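Local coordinates for protein K5 lyase (PDB 2X3H) that probably depolymerises the K5 capsular polysaccharide of its bacterial host by a lyase mechanism, as part of a trimeric viral tail spike, at residues 475-478 / 484-487; 494-497 / 503-506. One frame throughout, in Å; residues are numbered along the deposited sequence.

Contact 1: 475-478 / 484-487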
ATOM      1  N   GLN A 475     -23.881 -27.320  20.528  1.00  4.32           N
ATOM      2  CA  GLN A 475     -23.244 -28.636  20.584  1.00  3.65           C
ATOM      3  C   GLN A 475     -21.848 -28.654  19.982  1.00  4.13           C
ATOM      4  O   GLN A 475     -21.459 -27.743  19.230  1.00  3.82           O
ATOM      5  CB  GLN A 475     -24.113 -29.667  19.850  1.00  4.05           C
ATOM      6  CG  GLN A 475     -24.179 -29.421  18.332  1.00  4.86           C
ATOM      7  CD  GLN A 475     -25.040 -30.453  17.601  1.00  6.06           C
ATOM      8  OE1 GLN A 475     -25.928 -31.087  18.194  1.00  8.15           O
ATOM      9  NE2 GLN A 475     -24.790 -30.616  16.311  1.00  5.84           N
ATOM     10  N   VAL A 476     -21.102 -29.704  20.345  1.00  3.40           N
ATOM     11  CA  VAL A 476     -19.928 -30.147  19.598  1.00  3.37           C
ATOM     12  C   VAL A 476     -20.325 -31.394  18.813  1.00  4.60           C
ATOM     13  O   VAL A 476     -20.897 -32.338  19.388  1.00  4.90           O
ATOM     14  CB  VAL A 476     -18.747 -30.468  20.531  1.00  3.87           C
ATOM     15  CG1 VAL A 476     -17.544 -31.013  19.719  1.00  5.38           C
ATOM     16  CG2 VAL A 476     -18.344 -29.199  21.278  1.00  5.47           C
ATOM     17  N   ARG A 477     -20.106 -31.363  17.496  1.00  3.33           N
ATOM     18  CA  ARG A 477     -20.343 -32.539  16.646  1.00  3.82           C
ATOM     19  C   ARG A 477     -19.016 -33.146  16.237  1.00  4.63           C
ATOM     20  O   ARG A 477     -18.240 -32.513  15.526  1.00  4.69           O
ATOM     21  CB  ARG A 477     -21.120 -32.157  15.379  1.00  4.70           C
ATOM     22  CG  ARG A 477     -21.416 -33.370  14.488  1.00  6.09           C
ATOM     23  CD  ARG A 477     -21.548 -32.965  13.018  1.00  8.16           C
ATOM     24  NE  ARG A 477     -22.631 -32.008  12.823  1.00  9.89           N
ATOM     25  CZ  ARG A 477     -23.869 -32.357  12.507  1.00 13.05           C
ATOM     26  NH1 ARG A 477     -24.171 -33.644  12.355  1.00 14.31           N
ATOM     27  NH2 ARG A 477     -24.801 -31.426  12.336  1.00 14.39           N
ATOM     28  N   LEU A 478     -18.744 -34.357  16.713  1.00  4.50           N
ATOM     29  CA  LEU A 478     -17.575 -35.099  16.275  1.00  4.09           C
ATOM     30  C   LEU A 478     -18.005 -35.948  15.083  1.00  3.86           C
ATOM     31  O   LEU A 478     -19.046 -36.613  15.143  1.00  4.56           O
ATOM     32  CB  LEU A 478     -17.098 -35.997  17.407  1.00  4.17           C
ATOM     33  CG  LEU A 478     -16.685 -35.291  18.715  1.00  3.52           C
ATOM     34  CD1 LEU A 478     -16.337 -36.332  19.776  1.00  5.43           C
ATOM     35  CD2 LEU A 478     -15.530 -34.313  18.491  1.00  5.01           C
ATOM     36  N   THR A 484     -20.170 -40.962   9.958  1.00  7.17           N
ATOM     37  CA  THR A 484     -20.540 -41.156  11.364  1.00  6.42           C
ATOM     38  C   THR A 484     -20.468 -39.816  12.107  1.00  7.19           C
ATOM     39  O   THR A 484     -19.469 -39.106  12.003  1.00  6.63           O
ATOM     40  CB  THR A 484     -19.614 -42.183  12.035  1.00  7.23           C
ATOM     41  OG1 THR A 484     -19.647 -43.411  11.290  1.00  8.06           O
ATOM     42  CG2 THR A 484     -20.060 -42.456  13.465  1.00  6.24           C
ATOM     43  N   SER A 485     -21.524 -39.492  12.854  1.00  6.56           N
ATOM     44  CA  SER A 485     -21.645 -38.229  13.585  1.00  6.51           C
ATOM     45  C   SER A 485     -22.138 -38.532  15.004  1.00  6.21           C
ATOM     46  O   SER A 485     -23.093 -39.311  15.177  1.00  6.16           O
ATOM     47  CB  SER A 485     -22.667 -37.323  12.888  1.00  7.68           C
ATOM     48  OG  SER A 485     -22.789 -36.063  13.548  1.00  8.82           O
ATOM     49  N   ARG A 486     -21.499 -37.931  16.012  1.00  4.48           N
ATOM     50  CA  ARG A 486     -21.946 -38.078  17.398  1.00  4.52           C
ATOM     51  C   ARG A 486     -21.828 -36.722  18.061  1.00  4.08           C
ATOM     52  O   ARG A 486     -20.836 -36.033  17.842  1.00  4.88           O
ATOM     53  CB  ARG A 486     -21.061 -39.073  18.163  1.00  4.35           C
ATOM     54  CG  ARG A 486     -21.124 -40.518  17.664  1.00  4.85           C
ATOM     55  CD  ARG A 486     -22.475 -41.181  17.950  1.00  5.69           C
ATOM     56  NE  ARG A 486     -22.455 -42.598  17.557  1.00  6.75           N
ATOM     57  CZ  ARG A 486     -22.798 -43.039  16.349  1.00  8.32           C
ATOM     58  NH1 ARG A 486     -23.202 -42.172  15.421  1.00  7.63           N
ATOM     59  NH2 ARG A 486     -22.765 -44.346  16.074  1.00  8.34           N
ATOM     60  N   THR A 487     -22.812 -36.345  18.875  1.00  4.11           N
ATOM     61  CA  THR A 487     -22.798 -35.005  19.468  1.00  5.24           C
ATOM     62  C   THR A 487     -22.766 -34.992  20.997  1.00  4.63           C
ATOM     63  O   THR A 487     -23.267 -35.917  21.649  1.00  5.42           O
ATOM     64  CB  THR A 487     -23.994 -34.160  18.996  1.00  5.63           C
ATOM     65  OG1 THR A 487     -25.223 -34.879  19.179  1.00  6.36           O
ATOM     66  CG2 THR A 487     -23.844 -33.785  17.518  1.00  5.48           C
TER
HETATM   67  O   HOH W   1     -27.751 -32.905  17.946  1.00 23.23           O
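Leu-478 and Arg-486 face each other as the hydrogen-bonded pair of an antiparallel hairpin. Leu-478 N gives to Arg-486 O at 2.9 Å, and Arg-486 N returns a straighter bond to Leu-478 O (166° at the hydrogen). Two CA-H...O contacts continue the seam, from Thr-487 CA to Val-476 O and from Ser-485 CA to Leu-478 O.

The polar side-chain contact belongs to Arg-477. With CG anti to the backbone N (chi1 -178°) and a bend at chi3, the chain curls so that NH1 reaches Ser-485 OG at 3.0 Å, the hydroxyl lying near the guanidinium edge but tilted 19° from its plane. Ser-485 OG also lies close to Arg-477 CG, 3.2 Å away. Arg-477 NH2 makes a salt bridge to Asp-454 of the third subunit.

Van der Waals packing centres on the Thr-487 methyl: CG2 lies alongside Arg-477 CB at 3.8 Å and against the Gln-475 amide, whose OE1 is 3.5 Å away. Water 1 donates to Gln-475 OE1 (2.6 Å) and adds a weak link to Thr-487 OG1, while Gln-475 NE2 bonds Ser-465 of the second subunit.

Strand 485-491 is flanked by strand 494-498, where Thr-487 is hydrogen-bonded to Ser-498; strand 473-480 is the outermost of this sheet within the chain, and residues 475-478 pair in parallel with a strand of the second subunit, so the sheet runs on across the interface.

Contact 2: 494-497 / 503-506; sequences NVRL and GYLQ. Unlike the reference sequence in segment 503-506: Tyr-504 (reference Phe).
Arg-496 lies flat on the ring of Tyr-504 across an antiparallel beta hairpin, the two planes only 7° apart and the guanidinium centre 4.1 Å from the ring centre. This is an offset cation-pi stack: CD sits over the middle of the ring, 3.7 Å from its centroid in a CH-pi contact, and the guanidinium slides outward until CZ is 3.4 Å from Tyr-504 OH. That hydroxyl lies over the guanidinium face, badly placed to accept from NH1 or NH2. The tyrosine stands where the reference sequence has phenylalanine.

The edge of the guanidinium is taken by Gln-506. Its OE1 is approached by Arg-496 NE at 3.0 Å and NH2 at 3.1 Å, two weak bonds that share one oxygen, with amide and guanidinium planes 5° apart. Arg-496 is thus engaged on a face and an edge at once, which should limit its rotation. Beyond it, the two amide nitrogens Asn-494 ND2 and Gln-506 NE2 come within 3.6 Å of each other without a hydrogen bond, both being donors.

Torsions explain the placing: the arginine runs extended from CG to NE, alongside Gln-506, while Tyr-504 has CG between its backbone N and carbonyl carbon (chi1 55°), which lays a face of the ring against the Arg-496 chain. Arg-496 also packs on Ser-489 and Thr-491 of the adjacent strand 485-491.

On the opposite face of the sheet Leu-497 and Leu-505 point into the trimer, where Leu-497 meets Leu-497 of the third subunit and both leucines touch Leu-507 of the second. The backbones of this pair fix the register: Leu-505 N bonds Leu-497 O, and Leu-497 N reaches Leu-505 O at 2.9 Å, in the carbonyl plane.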
ATOM      1  N   ASN A 494     -30.761 -29.634  28.727  1.00  6.13           N
ATOM      2  CA  ASN A 494     -29.941 -30.701  29.329  1.00  5.31           C
ATOM      3  C   ASN A 494     -28.811 -31.122  28.396  1.00  4.71           C
ATOM      4  O   ASN A 494     -28.957 -31.076  27.167  1.00  5.83           O
ATOM      5  CB  ASN A 494     -30.781 -31.961  29.585  1.00  5.72           C
ATOM      6  CG  ASN A 494     -31.990 -31.698  30.444  1.00  6.48           C
ATOM      7  OD1 ASN A 494     -31.874 -31.309  31.603  1.00  6.93           O
ATOM      8  ND2 ASN A 494     -33.168 -31.931  29.881  1.00 10.30           N
ATOM      9  N   VAL A 495     -27.709 -31.601  28.973  1.00  3.87           N
ATOM     10  CA  VAL A 495     -26.676 -32.258  28.145  1.00  4.56           C
ATOM     11  C   VAL A 495     -27.188 -33.595  27.580  1.00  4.83           C
ATOM     12  O   VAL A 495     -27.806 -34.384  28.310  1.00  5.08           O
ATOM     13  CB  VAL A 495     -25.376 -32.496  28.951  1.00  4.31           C
ATOM     14  CG1 VAL A 495     -24.384 -33.345  28.149  1.00  4.93           C
ATOM     15  CG2 VAL A 495     -24.739 -31.141  29.349  1.00  5.29           C
ATOM     16  N   ARG A 496     -26.969 -33.814  26.281  1.00  5.33           N
ATOM     17  CA  ARG A 496     -27.186 -35.130  25.661  1.00  4.55           C
ATOM     18  C   ARG A 496     -25.897 -35.650  25.036  1.00  5.17           C
ATOM     19  O   ARG A 496     -25.194 -34.907  24.336  1.00  5.04           O
ATOM     20  CB  ARG A 496     -28.295 -35.090  24.603  1.00  5.22           C
ATOM     21  CG  ARG A 496     -29.684 -34.855  25.165  1.00  5.22           C
ATOM     22  CD  ARG A 496     -30.722 -34.958  24.063  1.00  7.30           C
ATOM     23  NE  ARG A 496     -32.061 -34.765  24.599  1.00  7.87           N
ATOM     24  CZ  ARG A 496     -33.164 -34.716  23.856  1.00  8.58           C
ATOM     25  NH1 ARG A 496     -33.086 -34.839  22.535  1.00  8.96           N
ATOM     26  NH2 ARG A 496     -34.344 -34.535  24.442  1.00 10.51           N
ATOM     27  N   LEU A 497     -25.600 -36.922  25.301  1.00  4.87           N
ATOM     28  CA  LEU A 497     -24.415 -37.594  24.748  1.00  4.54           C
ATOM     29  C   LEU A 497     -24.859 -38.687  23.771  1.00  5.10           C
ATOM     30  O   LEU A 497     -25.552 -39.626  24.160  1.00  5.62           O
ATOM     31  CB  LEU A 497     -23.615 -38.224  25.887  1.00  5.81           C
ATOM     32  CG  LEU A 497     -23.299 -37.342  27.102  1.00  6.95           C
ATOM     33  CD1 LEU A 497     -22.683 -38.199  28.213  1.00  7.15           C
ATOM     34  CD2 LEU A 497     -22.335 -36.245  26.692  1.00  8.67           C
ATOM     35  N   GLY A 503     -29.609 -42.360  19.074  1.00  9.00           N
ATOM     36  CA  GLY A 503     -29.772 -42.579  20.516  1.00  7.21           C
ATOM     37  C   GLY A 503     -28.908 -41.640  21.331  1.00  6.29           C
ATOM     38  O   GLY A 503     -27.950 -41.066  20.814  1.00  6.18           O
ATOM     39  N   TYR A 504     -29.239 -41.497  22.611  1.00  5.44           N
ATOM     40  CA  TYR A 504     -28.460 -40.645  23.508  1.00  5.50           C
ATOM     41  C   TYR A 504     -28.703 -40.982  24.970  1.00  5.85           C
ATOM     42  O   TYR A 504     -29.671 -41.670  25.334  1.00  5.74           O
ATOM     43  CB  TYR A 504     -28.754 -39.152  23.254  1.00  6.08           C
ATOM     44  CG  TYR A 504     -30.220 -38.805  23.347  1.00  6.67           C
ATOM     45  CD1 TYR A 504     -30.835 -38.626  24.587  1.00  7.37           C
ATOM     46  CD2 TYR A 504     -30.990 -38.692  22.198  1.00  7.16           C
ATOM     47  CE1 TYR A 504     -32.177 -38.320  24.674  1.00  8.65           C
ATOM     48  CE2 TYR A 504     -32.326 -38.388  22.267  1.00  7.85           C
ATOM     49  CZ  TYR A 504     -32.921 -38.209  23.511  1.00  8.16           C
ATOM     50  OH  TYR A 504     -34.271 -37.907  23.576  1.00  9.74           O
ATOM     51  N   LEU A 505     -27.774 -40.524  25.796  1.00  5.38           N
ATOM     52  CA  LEU A 505     -27.973 -40.422  27.230  1.00  5.47           C
ATOM     53  C   LEU A 505     -28.281 -38.956  27.538  1.00  5.57           C
ATOM     54  O   LEU A 505     -27.552 -38.049  27.096  1.00  5.56           O
ATOM     55  CB  LEU A 505     -26.715 -40.870  27.979  1.00  5.95           C
ATOM     56  CG  LEU A 505     -26.413 -42.371  27.870  1.00  6.38           C
ATOM     57  CD1 LEU A 505     -25.009 -42.683  28.361  1.00  6.89           C
ATOM     58  CD2 LEU A 505     -27.441 -43.193  28.635  1.00  7.41           C
ATOM     59  N   GLN A 506     -29.358 -38.734  28.283  1.00  4.76           N
ATOM     60  CA  GLN A 506     -29.754 -37.391  28.705  1.00  4.83           C
ATOM     61  C   GLN A 506     -29.382 -37.160  30.159  1.00  5.88           C
ATOM     62  O   GLN A 506     -29.823 -37.905  31.057  1.00  5.84           O
ATOM     63  CB  GLN A 506     -31.252 -37.204  28.498  1.00  5.66           C
ATOM     64  CG  GLN A 506     -31.799 -35.851  28.898  1.00  7.78           C
ATOM     65  CD  GLN A 506     -33.196 -35.646  28.354  1.00  9.28           C
ATOM     66  OE1 GLN A 506     -33.419 -35.758  27.143  1.00 11.82           O
ATOM     67  NE2 GLN A 506     -34.147 -35.346  29.241  1.00 11.10           N
TER

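In the fold
After a short N-terminal region the chain winds through the long stack of parallel strands, and both contacts come after it, in the C-terminal part, beyond the strands between 427 and 471. Contact 1 closes the turn between strands 473-480 and 485-491; the chain then passes through a short connection into strand 494-498, and contact 2 closes the next hairpin with strand 504-507. The two are in series, neither nested nor crossing, with centres about 12 Å apart. Strands 485-491 and 494-498 are neighbours, so the hairpins join edge to edge in one antiparallel meander that ends at strand 511-514. Both touch the second and third subunits, so the meander lies at the trimer interface.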